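Long-range contacts in possible adhesin (Caldicellulosiruptor kronotskyensis, PDB 4WA0), which probably mediates attachment of this extremely thermophilic bacterium to cellulose, the chain here being the C-terminal beta-helix domain of a tapirin: residues 15-20 / 318-323; 30-35 / 49-54; 234-239 / 260-265. One frame throughout, in Å; residues are numbered along the deposited sequence.

Interaction 1. Residues 15-20 / 318-323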
ATOM      1  N   LYS A  15      -2.412  10.294  -7.906  1.00 13.32           N
ATOM      2  CA  LYS A  15      -3.812  10.794  -8.115  1.00 13.73           C
ATOM      3  C   LYS A  15      -4.679   9.690  -8.687  1.00 14.76           C
ATOM      4  O   LYS A  15      -5.815   9.517  -8.227  1.00 15.75           O
ATOM      5  CB  LYS A  15      -3.884  12.070  -8.932  1.00 15.76           C
ATOM      6  CG  LYS A  15      -5.329  12.518  -9.341  1.00 20.09           C
ATOM      7  CD  LYS A  15      -5.242  13.808 -10.186  1.00 24.55           C
ATOM      8  CE  LYS A  15      -5.967  13.672 -11.533  1.00 33.69           C
ATOM      9  NZ  LYS A  15      -5.359  14.566 -12.591  1.00 40.95           N
ATOM     10  N   GLY A  16      -4.177   8.965  -9.694  1.00 13.89           N
ATOM     11  CA  GLY A  16      -4.864   7.937 -10.402  1.00 14.83           C
ATOM     12  C   GLY A  16      -4.211   6.581 -10.087  1.00 13.87           C
ATOM     13  O   GLY A  16      -3.487   6.441  -9.087  1.00 12.91           O
ATOM     14  N   ALA A  17      -4.442   5.610 -10.944  1.00 14.12           N
ATOM     15  CA  ALA A  17      -3.880   4.288 -10.814  1.00 13.20           C
ATOM     16  C   ALA A  17      -2.336   4.297 -10.628  1.00 14.67           C
ATOM     17  O   ALA A  17      -1.626   5.054 -11.277  1.00 15.37           O
ATOM     18  CB  ALA A  17      -4.281   3.389 -11.977  1.00 15.02           C
ATOM     19  N   LEU A  18      -1.862   3.405  -9.768  1.00 11.34           N
ATOM     20  CA  LEU A  18      -0.420   3.313  -9.426  1.00 12.20           C
ATOM     21  C   LEU A  18       0.036   1.889  -9.729  1.00 11.76           C
ATOM     22  O   LEU A  18      -0.496   0.929  -9.171  1.00 11.86           O
ATOM     23  CB  LEU A  18      -0.192   3.682  -7.962  1.00 13.03           C
ATOM     24  CG  LEU A  18       1.224   3.304  -7.427  1.00 14.44           C
ATOM     25  CD1 LEU A  18       2.373   4.058  -8.101  1.00 16.07           C
ATOM     26  CD2 LEU A  18       1.362   3.559  -5.928  1.00 14.71           C
ATOM     27  N   ASN A  19       1.080   1.758 -10.569  1.00 10.95           N
ATOM     28  CA  ASN A  19       1.766   0.524 -10.784  1.00 12.18           C
ATOM     29  C   ASN A  19       3.187   0.642 -10.277  1.00 11.21           C
ATOM     30  O   ASN A  19       3.982   1.413 -10.820  1.00 11.03           O
ATOM     31  CB  ASN A  19       1.784   0.194 -12.258  1.00 13.14           C
ATOM     32  CG  ASN A  19       0.375   0.086 -12.837  1.00 17.83           C
ATOM     33  OD1 ASN A  19      -0.507  -0.513 -12.268  1.00 21.03           O
ATOM     34  ND2 ASN A  19       0.190   0.676 -14.011  1.00 23.20           N
ATOM     35  N   THR A  20       3.533  -0.033  -9.179  1.00 10.57           N
ATOM     36  CA  THR A  20       4.891  -0.005  -8.667  1.00 11.13           C
ATOM     37  C   THR A  20       5.894  -0.822  -9.521  1.00 10.83           C
ATOM     38  O   THR A  20       5.557  -1.614 -10.404  1.00 11.39           O
ATOM     39  CB  THR A  20       5.021  -0.429  -7.201  1.00 12.82           C
ATOM     40  OG1 THR A  20       4.858  -1.829  -7.106  1.00 12.69           O
ATOM     41  CG2 THR A  20       3.965   0.177  -6.377  1.00 13.05           C
ATOM     42  N   GLY A 318      -0.945  13.087 -12.319  1.00 18.44           N
ATOM     43  CA  GLY A 318      -1.505  12.684 -13.578  1.00 20.86           C
ATOM     44  C   GLY A 318      -2.661  11.705 -13.489  1.00 20.51           C
ATOM     45  O   GLY A 318      -3.217  11.448 -12.439  1.00 21.42           O
ATOM     46  N   SER A 319      -3.073  11.142 -14.625  1.00 21.18           N
ATOM     47  CA  SER A 319      -4.242  10.267 -14.610  1.00 22.60           C
ATOM     48  C   SER A 319      -3.899   8.890 -14.195  1.00 23.30           C
ATOM     49  O   SER A 319      -4.740   8.184 -13.655  1.00 26.31           O
ATOM     50  CB  SER A 319      -4.979  10.210 -15.957  1.00 25.18           C
ATOM     51  OG  SER A 319      -4.122   9.680 -16.929  1.00 29.37           O
ATOM     52  N   THR A 320      -2.673   8.468 -14.437  1.00 22.34           N
ATOM     53  CA  THR A 320      -2.189   7.168 -14.012  1.00 25.31           C
ATOM     54  C   THR A 320      -0.679   7.321 -13.823  1.00 21.82           C
ATOM     55  O   THR A 320      -0.076   8.304 -14.302  1.00 19.67           O
ATOM     56  CB  THR A 320      -2.368   6.026 -15.045  1.00 26.66           C
ATOM     57  OG1 THR A 320      -1.614   6.330 -16.228  1.00 30.47           O
ATOM     58  CG2 THR A 320      -3.856   5.751 -15.420  1.00 33.28           C
ATOM     59  N   PHE A 321      -0.057   6.341 -13.165  1.00 17.13           N
ATOM     60  CA  PHE A 321       1.311   6.509 -12.763  1.00 15.30           C
ATOM     61  C   PHE A 321       2.036   5.159 -12.720  1.00 14.57           C
ATOM     62  O   PHE A 321       1.532   4.241 -12.082  1.00 16.16           O
ATOM     63  CB  PHE A 321       1.336   7.127 -11.395  1.00 15.44           C
ATOM     64  CG  PHE A 321       2.697   7.404 -10.877  1.00 16.03           C
ATOM     65  CD1 PHE A 321       3.638   7.999 -11.694  1.00 17.85           C
ATOM     66  CD2 PHE A 321       3.017   7.181  -9.596  1.00 16.86           C
ATOM     67  CE1 PHE A 321       4.901   8.274 -11.224  1.00 18.96           C
ATOM     68  CE2 PHE A 321       4.256   7.475  -9.087  1.00 18.72           C
ATOM     69  CZ  PHE A 321       5.232   7.981  -9.926  1.00 18.90           C
ATOM     70  N   ASN A 322       3.176   5.057 -13.388  1.00 12.09           N
ATOM     71  CA  ASN A 322       4.050   3.888 -13.315  1.00 12.70           C
ATOM     72  C   ASN A 322       5.379   4.335 -12.807  1.00 12.39           C
ATOM     73  O   ASN A 322       5.901   5.440 -13.282  1.00 12.98           O
ATOM     74  CB  ASN A 322       4.242   3.272 -14.722  1.00 13.91           C
ATOM     75  CG  ASN A 322       2.905   2.848 -15.357  1.00 18.24           C
ATOM     76  OD1 ASN A 322       2.393   1.835 -15.069  1.00 19.23           O
ATOM     77  ND2 ASN A 322       2.277   3.777 -16.070  1.00 22.64           N
ATOM     78  N   ILE A 323       5.935   3.566 -11.882  1.00 12.18           N
ATOM     79  CA  ILE A 323       7.334   3.717 -11.451  1.00 12.36           C
ATOM     80  C   ILE A 323       8.079   2.642 -12.208  1.00 14.75           C
ATOM     81  O   ILE A 323       7.770   1.451 -12.039  1.00 13.59           O
ATOM     82  CB  ILE A 323       7.495   3.518  -9.913  1.00 13.85           C
ATOM     83  CG1 ILE A 323       6.673   4.569  -9.170  1.00 13.79           C
ATOM     84  CG2 ILE A 323       9.004   3.635  -9.545  1.00 13.99           C
ATOM     85  CD1 ILE A 323       6.714   4.261  -7.683  1.00 16.35           C
TER
HETATM   86  O   HOH W   1      -1.674   9.157 -10.984  1.00 15.58           O
HETATM   87  O   HOH W   2      -6.852   5.829 -12.411  1.00 28.22           O
HETATM   88  O   HOH W   3       6.206  -0.380 -12.983  1.00 26.46           O
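Asn19 and Asn322 meet amide to amide: ND2 of Asn19 gives a nearly straight bond to OD1 of Asn322 at 2.7 Å. The two side chains run alongside each other and point the same way, their amide planes turned 35° apart. The acceptor lies almost exactly in the amide plane of Asn19, while the donor sits tilted from the carbonyl plane of Asn322. Both asparagines hold CG beside the backbone N (chi1 -59° in each), and the shared torsion keeps the two amides side by side on the same face. On the face that carries Leu18 and Phe321, the leucine methyl CD1 lies 3.5 Å from CD2 of the phenylalanine ring, approaching it obliquely.

Between these two faces the backbones pair in parallel, joining neighbouring coils of the beta-helix from segments nearly 300 residues apart. Asn19 is gripped through its N, bonded to Phe321 O at 2.9 Å, and its O, which takes Ile323 N at 3.1 Å. The pairing frays toward Gly16: the bond from Phe321 N to Ala17 O is weak and bent, Gly16 CA makes a CA-H...O contact with Ser319 O, and a water bridges Gly16 N and Gly318 O.

Strand 17-19 is flanked by strand 37-39 on its other edge, and strand 320-325 by strand 299-302. OD1 of Asn299 accepts from Asn322 N, while Ile12 of strand 10-14 packs on Leu18 and Ile323.

Interaction 2. Residues 30-35 / 49-54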
ATOM      1  N   SER A  30       3.343   7.276   4.072  1.00 13.34           N
ATOM      2  CA  SER A  30       2.172   6.503   3.600  1.00 12.56           C
ATOM      3  C   SER A  30       2.213   6.363   2.083  1.00 12.47           C
ATOM      4  O   SER A  30       2.965   7.078   1.382  1.00 12.55           O
ATOM      5  CB  SER A  30       0.930   7.205   4.047  1.00 14.05           C
ATOM      6  OG  SER A  30       0.802   7.075   5.458  1.00 15.60           O
ATOM      7  N   VAL A  31       1.399   5.457   1.544  1.00 11.74           N
ATOM      8  CA  VAL A  31       1.314   5.259   0.099  1.00 10.20           C
ATOM      9  C   VAL A  31      -0.196   5.368  -0.251  1.00 11.64           C
ATOM     10  O   VAL A  31      -1.053   4.717   0.402  1.00 11.08           O
ATOM     11  CB  VAL A  31       1.801   3.875  -0.312  1.00 10.00           C
ATOM     12  CG1 VAL A  31       1.525   3.554  -1.770  1.00 11.02           C
ATOM     13  CG2 VAL A  31       3.280   3.709  -0.023  1.00 10.57           C
ATOM     14  N   TYR A  32      -0.504   6.121  -1.316  1.00  9.79           N
ATOM     15  CA  TYR A  32      -1.856   6.331  -1.766  1.00 11.36           C
ATOM     16  C   TYR A  32      -2.028   6.254  -3.259  1.00 11.93           C
ATOM     17  O   TYR A  32      -1.239   6.843  -3.990  1.00 12.14           O
ATOM     18  CB  TYR A  32      -2.319   7.727  -1.308  1.00 13.54           C
ATOM     19  CG  TYR A  32      -3.626   8.216  -1.922  1.00 15.80           C
ATOM     20  CD1 TYR A  32      -3.672   8.879  -3.157  1.00 15.17           C
ATOM     21  CD2 TYR A  32      -4.826   8.044  -1.250  1.00 18.74           C
ATOM     22  CE1 TYR A  32      -4.880   9.313  -3.702  1.00 17.64           C
ATOM     23  CE2 TYR A  32      -6.047   8.446  -1.832  1.00 20.61           C
ATOM     24  CZ  TYR A  32      -6.053   9.079  -3.036  1.00 18.16           C
ATOM     25  OH  TYR A  32      -7.280   9.505  -3.607  1.00 23.01           O
ATOM     26  N   SER A  33      -3.075   5.557  -3.689  1.00 11.35           N
ATOM     27  CA  SER A  33      -3.465   5.555  -5.111  1.00 12.35           C
ATOM     28  C   SER A  33      -4.953   5.910  -5.202  1.00 13.57           C
ATOM     29  O   SER A  33      -5.774   5.324  -4.522  1.00 12.49           O
ATOM     30  CB  SER A  33      -3.272   4.242  -5.735  1.00 12.72           C
ATOM     31  OG  SER A  33      -3.719   4.394  -7.086  1.00 16.09           O
ATOM     32  N   GLY A  34      -5.271   6.894  -6.003  1.00 14.76           N
ATOM     33  CA  GLY A  34      -6.689   7.281  -6.258  1.00 16.50           C
ATOM     34  C   GLY A  34      -7.403   6.341  -7.235  1.00 16.96           C
ATOM     35  O   GLY A  34      -8.596   6.423  -7.418  1.00 18.67           O
ATOM     36  N   GLY A  35      -6.682   5.435  -7.857  1.00 14.65           N
ATOM     37  CA  GLY A  35      -7.257   4.379  -8.665  1.00 15.97           C
ATOM     38  C   GLY A  35      -6.737   3.033  -8.283  1.00 14.59           C
ATOM     39  O   GLY A  35      -6.332   2.820  -7.076  1.00 14.76           O
ATOM     40  N   ASN A  49       0.258   4.047   6.317  1.00 11.97           N
ATOM     41  CA  ASN A  49      -1.024   3.702   5.741  1.00 11.85           C
ATOM     42  C   ASN A  49      -0.772   3.303   4.270  1.00 11.20           C
ATOM     43  O   ASN A  49       0.149   3.869   3.655  1.00 11.19           O
ATOM     44  CB  ASN A  49      -1.920   4.891   5.734  1.00 11.97           C
ATOM     45  CG  ASN A  49      -2.225   5.424   7.123  1.00 13.43           C
ATOM     46  OD1 ASN A  49      -3.059   4.867   7.856  1.00 13.06           O
ATOM     47  ND2 ASN A  49      -1.528   6.479   7.503  1.00 15.37           N
ATOM     48  N   LEU A  50      -1.652   2.473   3.740  1.00 11.32           N
ATOM     49  CA  LEU A  50      -1.612   2.036   2.328  1.00 10.80           C
ATOM     50  C   LEU A  50      -3.039   2.092   1.768  1.00 11.68           C
ATOM     51  O   LEU A  50      -3.921   1.326   2.225  1.00 10.70           O
ATOM     52  CB  LEU A  50      -1.052   0.619   2.252  1.00 11.22           C
ATOM     53  CG  LEU A  50      -0.995  -0.132   0.946  1.00 11.54           C
ATOM     54  CD1 LEU A  50      -0.122   0.645  -0.011  1.00 12.15           C
ATOM     55  CD2 LEU A  50      -0.532  -1.536   1.178  1.00 11.58           C
ATOM     56  N   ILE A  51      -3.295   3.055   0.895  1.00 11.33           N
ATOM     57  CA  ILE A  51      -4.659   3.366   0.445  1.00 11.80           C
ATOM     58  C   ILE A  51      -4.821   3.217  -1.033  1.00 12.77           C
ATOM     59  O   ILE A  51      -4.085   3.890  -1.766  1.00 12.24           O
ATOM     60  CB  ILE A  51      -5.061   4.790   0.883  1.00 13.02           C
ATOM     61  CG1 ILE A  51      -4.943   4.872   2.386  1.00 13.41           C
ATOM     62  CG2 ILE A  51      -6.458   5.221   0.378  1.00 14.17           C
ATOM     63  CD1 ILE A  51      -4.911   6.255   2.936  1.00 15.67           C
ATOM     64  N   SER A  52      -5.813   2.406  -1.417  1.00 12.65           N
ATOM     65  CA  SER A  52      -6.258   2.349  -2.793  1.00 12.85           C
ATOM     66  C   SER A  52      -7.744   2.638  -2.940  1.00 14.57           C
ATOM     67  O   SER A  52      -8.552   1.969  -2.316  1.00 12.57           O
ATOM     68  CB  SER A  52      -5.991   1.022  -3.423  1.00 12.01           C
ATOM     69  OG  SER A  52      -6.492   0.990  -4.774  1.00 12.68           O
ATOM     70  N   LYS A  53      -8.076   3.635  -3.738  1.00 15.13           N
ATOM     71  CA  LYS A  53      -9.503   3.939  -4.091  1.00 16.08           C
ATOM     72  C   LYS A  53      -9.985   3.166  -5.295  1.00 18.14           C
ATOM     73  O   LYS A  53     -10.917   3.514  -5.950  1.00 25.08           O
ATOM     74  CB  LYS A  53      -9.714   5.423  -4.233  1.00 17.82           C
ATOM     75  CG  LYS A  53      -9.455   6.168  -2.921  1.00 19.67           C
ATOM     76  CD  LYS A  53     -10.378   7.391  -2.765  1.00 25.46           C
ATOM     77  CE  LYS A  53     -10.479   7.897  -1.328  1.00 25.76           C
ATOM     78  NZ  LYS A  53     -11.152   9.219  -1.315  1.00 25.91           N
ATOM     79  N   GLY A  54      -9.435   2.008  -5.497  1.00 14.43           N
ATOM     80  CA  GLY A  54      -9.763   1.096  -6.585  1.00 14.67           C
ATOM     81  C   GLY A  54      -9.449  -0.313  -6.152  1.00 12.51           C
ATOM     82  O   GLY A  54      -9.656  -0.634  -4.960  1.00 11.57           O
TER
HETATM   83  O   HOH W   4      -9.470  10.955  -3.171  1.00 32.47           O
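Tyr32 lays its ring against the branch of Ile51, CD2 coming 3.6 Å from the methyl CG2 in an oblique approach. Ile51 has CG2 anti to its own nitrogen and CG1 anti to the carbonyl carbon (chi1 -58°), which turns the methyl toward the ring. Farther out, the aliphatic part of Lys53 passes the phenol, with CD 3.8 Å from Tyr32 OH, and a water joins that hydroxyl to Lys53 NZ. The ammonium also bonds Ile222 O, while Phe13 stacks on the tyrosine ring.

The other face belongs to Val31 and Leu50, which lie side by side; leucine CD1 touches CB and CG1 of the valine. Between the faces, four backbone bonds alternate from strand to strand, the shortest being Ser33 N to Ile51 O at 2.7 Å. At the start, Ser30 OG accepts from Asn49 ND2 at 3.2 Å, lying close to that amide's plane; OD1 of Asn49 is turned to Asn75 and to Ile76 N, where strand 76-79 begins.

At the far end each strand finishes in an ST turn: Ser33 OG takes Gly35 N and Ser52 OG takes Gly54 N. Ser52 OG also donates to Gly35 O at 2.9 Å, tying one turn to the next, while Ser33 OG reaches back to Gly16 O. Residues of successive coils thus stack in register, Val31 with Leu50, Tyr32 with Ile51 and Ser33 with Ser52, the hallmark of a parallel beta-helix.

Interaction 3. Residues 234-239 / 260-265. With MG (magnesium ion), chain B.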
ATOM      1  N   THR A 234      -2.768  23.813 -14.350  1.00 29.88           N
ATOM      2  CA  THR A 234      -1.520  24.443 -14.727  1.00 29.26           C
ATOM      3  C   THR A 234      -0.455  23.364 -14.891  1.00 28.45           C
ATOM      4  O   THR A 234      -0.279  22.519 -13.990  1.00 26.72           O
ATOM      5  CB  THR A 234      -1.027  25.360 -13.555  1.00 31.28           C
ATOM      6  OG1 THR A 234      -2.138  26.048 -12.974  1.00 37.96           O
ATOM      7  CG2 THR A 234      -0.074  26.401 -14.018  1.00 32.67           C
ATOM      8  N   PRO A 235       0.263  23.385 -15.989  1.00 27.56           N
ATOM      9  CA  PRO A 235       1.406  22.444 -16.024  1.00 27.13           C
ATOM     10  C   PRO A 235       2.421  22.712 -14.934  1.00 23.66           C
ATOM     11  O   PRO A 235       2.694  23.887 -14.570  1.00 21.72           O
ATOM     12  CB  PRO A 235       2.069  22.713 -17.362  1.00 29.25           C
ATOM     13  CG  PRO A 235       1.342  23.867 -17.973  1.00 32.11           C
ATOM     14  CD  PRO A 235      -0.009  23.960 -17.319  1.00 30.79           C
ATOM     15  N   LEU A 236       3.011  21.625 -14.449  1.00 19.84           N
ATOM     16  CA  LEU A 236       4.102  21.749 -13.523  1.00 20.31           C
ATOM     17  C   LEU A 236       5.226  22.606 -14.161  1.00 20.19           C
ATOM     18  O   LEU A 236       5.500  22.550 -15.392  1.00 18.54           O
ATOM     19  CB  LEU A 236       4.606  20.335 -13.132  1.00 19.86           C
ATOM     20  CG  LEU A 236       3.591  19.401 -12.434  1.00 18.42           C
ATOM     21  CD1 LEU A 236       4.186  18.026 -12.057  1.00 18.12           C
ATOM     22  CD2 LEU A 236       2.967  20.055 -11.194  1.00 18.07           C
ATOM     23  N   PRO A 237       5.932  23.397 -13.343  1.00 21.17           N
ATOM     24  CA  PRO A 237       6.970  24.271 -13.891  1.00 24.12           C
ATOM     25  C   PRO A 237       8.118  23.591 -14.598  1.00 22.65           C
ATOM     26  O   PRO A 237       8.459  22.437 -14.306  1.00 20.70           O
ATOM     27  CB  PRO A 237       7.521  25.032 -12.674  1.00 23.51           C
ATOM     28  CG  PRO A 237       6.823  24.529 -11.507  1.00 24.77           C
ATOM     29  CD  PRO A 237       5.679  23.666 -11.923  1.00 22.96           C
ATOM     30  N   ALA A 238       8.665  24.305 -15.581  1.00 20.30           N
ATOM     31  CA  ALA A 238       9.936  23.943 -16.190  1.00 18.35           C
ATOM     32  C   ALA A 238      10.776  25.144 -16.230  1.00 19.94           C
ATOM     33  O   ALA A 238      10.267  26.281 -16.270  1.00 24.87           O
ATOM     34  CB  ALA A 238       9.770  23.388 -17.609  1.00 24.15           C
ATOM     35  N   ASP A 239      12.069  24.926 -16.245  1.00 18.56           N
ATOM     36  CA  ASP A 239      12.996  26.057 -16.336  1.00 25.03           C
ATOM     37  C   ASP A 239      14.116  25.784 -17.347  1.00 24.97           C
ATOM     38  O   ASP A 239      14.392  24.626 -17.679  1.00 20.81           O
ATOM     39  CB  ASP A 239      13.552  26.447 -14.923  1.00 24.08           C
ATOM     40  CG  ASP A 239      14.080  25.259 -14.093  1.00 23.44           C
ATOM     41  OD1 ASP A 239      14.891  24.461 -14.605  1.00 19.06           O
ATOM     42  OD2 ASP A 239      13.744  25.214 -12.846  1.00 20.38           O
ATOM     43  N   VAL A 260      13.019  19.962  -4.999  1.00 13.72           N
ATOM     44  CA  VAL A 260      11.896  19.411  -5.711  1.00 13.73           C
ATOM     45  C   VAL A 260      12.174  19.509  -7.218  1.00 13.53           C
ATOM     46  O   VAL A 260      12.572  20.575  -7.706  1.00 14.79           O
ATOM     47  CB  VAL A 260      10.530  19.981  -5.264  1.00 14.41           C
ATOM     48  CG1 VAL A 260      10.483  21.465  -5.452  1.00 15.35           C
ATOM     49  CG2 VAL A 260       9.373  19.305  -5.970  1.00 13.98           C
ATOM     50  N   ILE A 261      11.937  18.378  -7.904  1.00 11.68           N
ATOM     51  CA  ILE A 261      11.978  18.317  -9.364  1.00 12.93           C
ATOM     52  C   ILE A 261      10.583  18.146  -9.902  1.00 12.94           C
ATOM     53  O   ILE A 261       9.885  17.251  -9.459  1.00 12.75           O
ATOM     54  CB  ILE A 261      12.853  17.129  -9.787  1.00 12.73           C
ATOM     55  CG1 ILE A 261      14.276  17.213  -9.223  1.00 15.32           C
ATOM     56  CG2 ILE A 261      13.024  16.982 -11.283  1.00 13.33           C
ATOM     57  CD1 ILE A 261      15.063  18.489  -9.432  1.00 16.90           C
ATOM     58  N   TYR A 262      10.218  18.976 -10.889  1.00 13.00           N
ATOM     59  CA  TYR A 262       8.917  18.944 -11.498  1.00 14.32           C
ATOM     60  C   TYR A 262       9.103  18.483 -12.947  1.00 15.04           C
ATOM     61  O   TYR A 262       9.931  19.046 -13.662  1.00 14.24           O
ATOM     62  CB  TYR A 262       8.332  20.312 -11.571  1.00 14.32           C
ATOM     63  CG  TYR A 262       8.026  20.953 -10.209  1.00 12.92           C
ATOM     64  CD1 TYR A 262       6.934  20.611  -9.531  1.00 14.50           C
ATOM     65  CD2 TYR A 262       8.810  21.984  -9.728  1.00 15.86           C
ATOM     66  CE1 TYR A 262       6.634  21.209  -8.282  1.00 17.03           C
ATOM     67  CE2 TYR A 262       8.536  22.575  -8.483  1.00 15.05           C
ATOM     68  CZ  TYR A 262       7.424  22.195  -7.814  1.00 16.42           C
ATOM     69  OH  TYR A 262       7.083  22.777  -6.602  1.00 20.23           O
ATOM     70  N   GLY A 263       8.372  17.454 -13.349  1.00 14.77           N
ATOM     71  CA  GLY A 263       8.322  17.089 -14.803  1.00 13.02           C
ATOM     72  C   GLY A 263       6.878  16.916 -15.196  1.00 14.80           C
ATOM     73  O   GLY A 263       6.261  15.916 -14.861  1.00 13.59           O
ATOM     74  N   GLU A 264       6.319  17.857 -15.950  1.00 13.97           N
ATOM     75  CA  GLU A 264       4.936  17.719 -16.314  1.00 16.07           C
ATOM     76  C   GLU A 264       4.634  16.399 -17.008  1.00 17.01           C
ATOM     77  O   GLU A 264       3.771  15.623 -16.581  1.00 17.37           O
ATOM     78  CB  GLU A 264       4.465  18.909 -17.170  1.00 17.03           C
ATOM     79  CG  GLU A 264       3.062  18.771 -17.742  1.00 18.86           C
ATOM     80  CD  GLU A 264       1.929  18.870 -16.711  1.00 20.95           C
ATOM     81  OE1 GLU A 264       2.194  19.106 -15.496  1.00 20.92           O
ATOM     82  OE2 GLU A 264       0.749  18.741 -17.090  1.00 23.63           O
ATOM     83  N   SER A 265       5.375  16.114 -18.060  1.00 16.31           N
ATOM     84  CA  SER A 265       5.101  14.915 -18.850  1.00 19.99           C
ATOM     85  C   SER A 265       5.631  13.604 -18.330  1.00 14.90           C
ATOM     86  O   SER A 265       5.088  12.526 -18.664  1.00 13.54           O
ATOM     87  CB  SER A 265       5.650  15.148 -20.303  1.00 22.09           C
ATOM     88  OG  SER A 265       4.975  16.246 -20.930  1.00 29.73           O
TER
HETATM   89 MG    MG B 601      15.136  22.948 -16.399  1.00 21.71          MG
HETATM   90  O   HOH W   5       7.798  20.269 -16.148  1.00 18.54           O
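Glu264 sends CG anti to its nitrogen (chi1 173°) and then bends at chi2 (70°), a course that brings the carboxylate beside the Pro235-Leu236 backbone. OE1 there accepts from Leu236 N at 2.8 Å in a nearly straight bond, though the N-H reaches the oxygen from well above the carboxylate plane. The same oxygen lies 3.4 Å from CG of Leu236, and the two side chains cross at about a right angle. CB of Pro235 packs 3.9 Å from CD of Glu264.

One residue further along, Pro237 covers a face of the Tyr262 ring. Its CG lies 4.0 Å from the ring centroid and 21° off the normal, a CH-pi contact displaced toward the rim. Val260 CG2 lies over the opposite face, so the ring is sandwiched between an aliphatic group from each segment. CB of Leu236 meets CB of Tyr262 beside this CH-pi contact. A water accepts from Glu264 N and lies 2.9 Å from Pro237 O, linking the main chains. The phenol hydroxyl looks beyond the contact, bonding Asp347 and Asn351 of helix 342-352.

At the end of 234-239, Asp239 binds the magnesium twice, through O at 2.2 Å and OD1 at 2.4 Å. Val241, Ser243, Leu246 and Glu275 complete the site, and Arg279 forms a salt bridge with OD2.

The loop therefore lies on the end of strand 258-263, through proline and leucine surfaces, and on Glu264 beyond it, through one charge-assisted bond. Because Glu264 OE1 also pairs with Arg297, its negative charge is probably stabilised; the metal, in turn, links Asp239 and the loop residues after it to Glu275 of helix 269-280.

In the fold
Interactions 1 and 2 join neighbouring coils of the beta-helix, consecutive in sequence only for interaction 2, whereas interaction 3 lays an irregular loop over a strand near one end of the domain. Interaction 2 is the most buried, close to the centre of the molecule; interaction 1 is partly buried, with polar side chains on one face; interaction 3 is peripheral. The first two are in direct contact through neighbouring strands, where Leu18 packs on Val31. Along the sequence, interaction 1 closes a loop enclosing both others. Chemistry follows place: between beta-helix strands, backbone pairing dominates; the loop contact of interaction 3 relies instead on proline packing, a carboxylate and nearby magnesium.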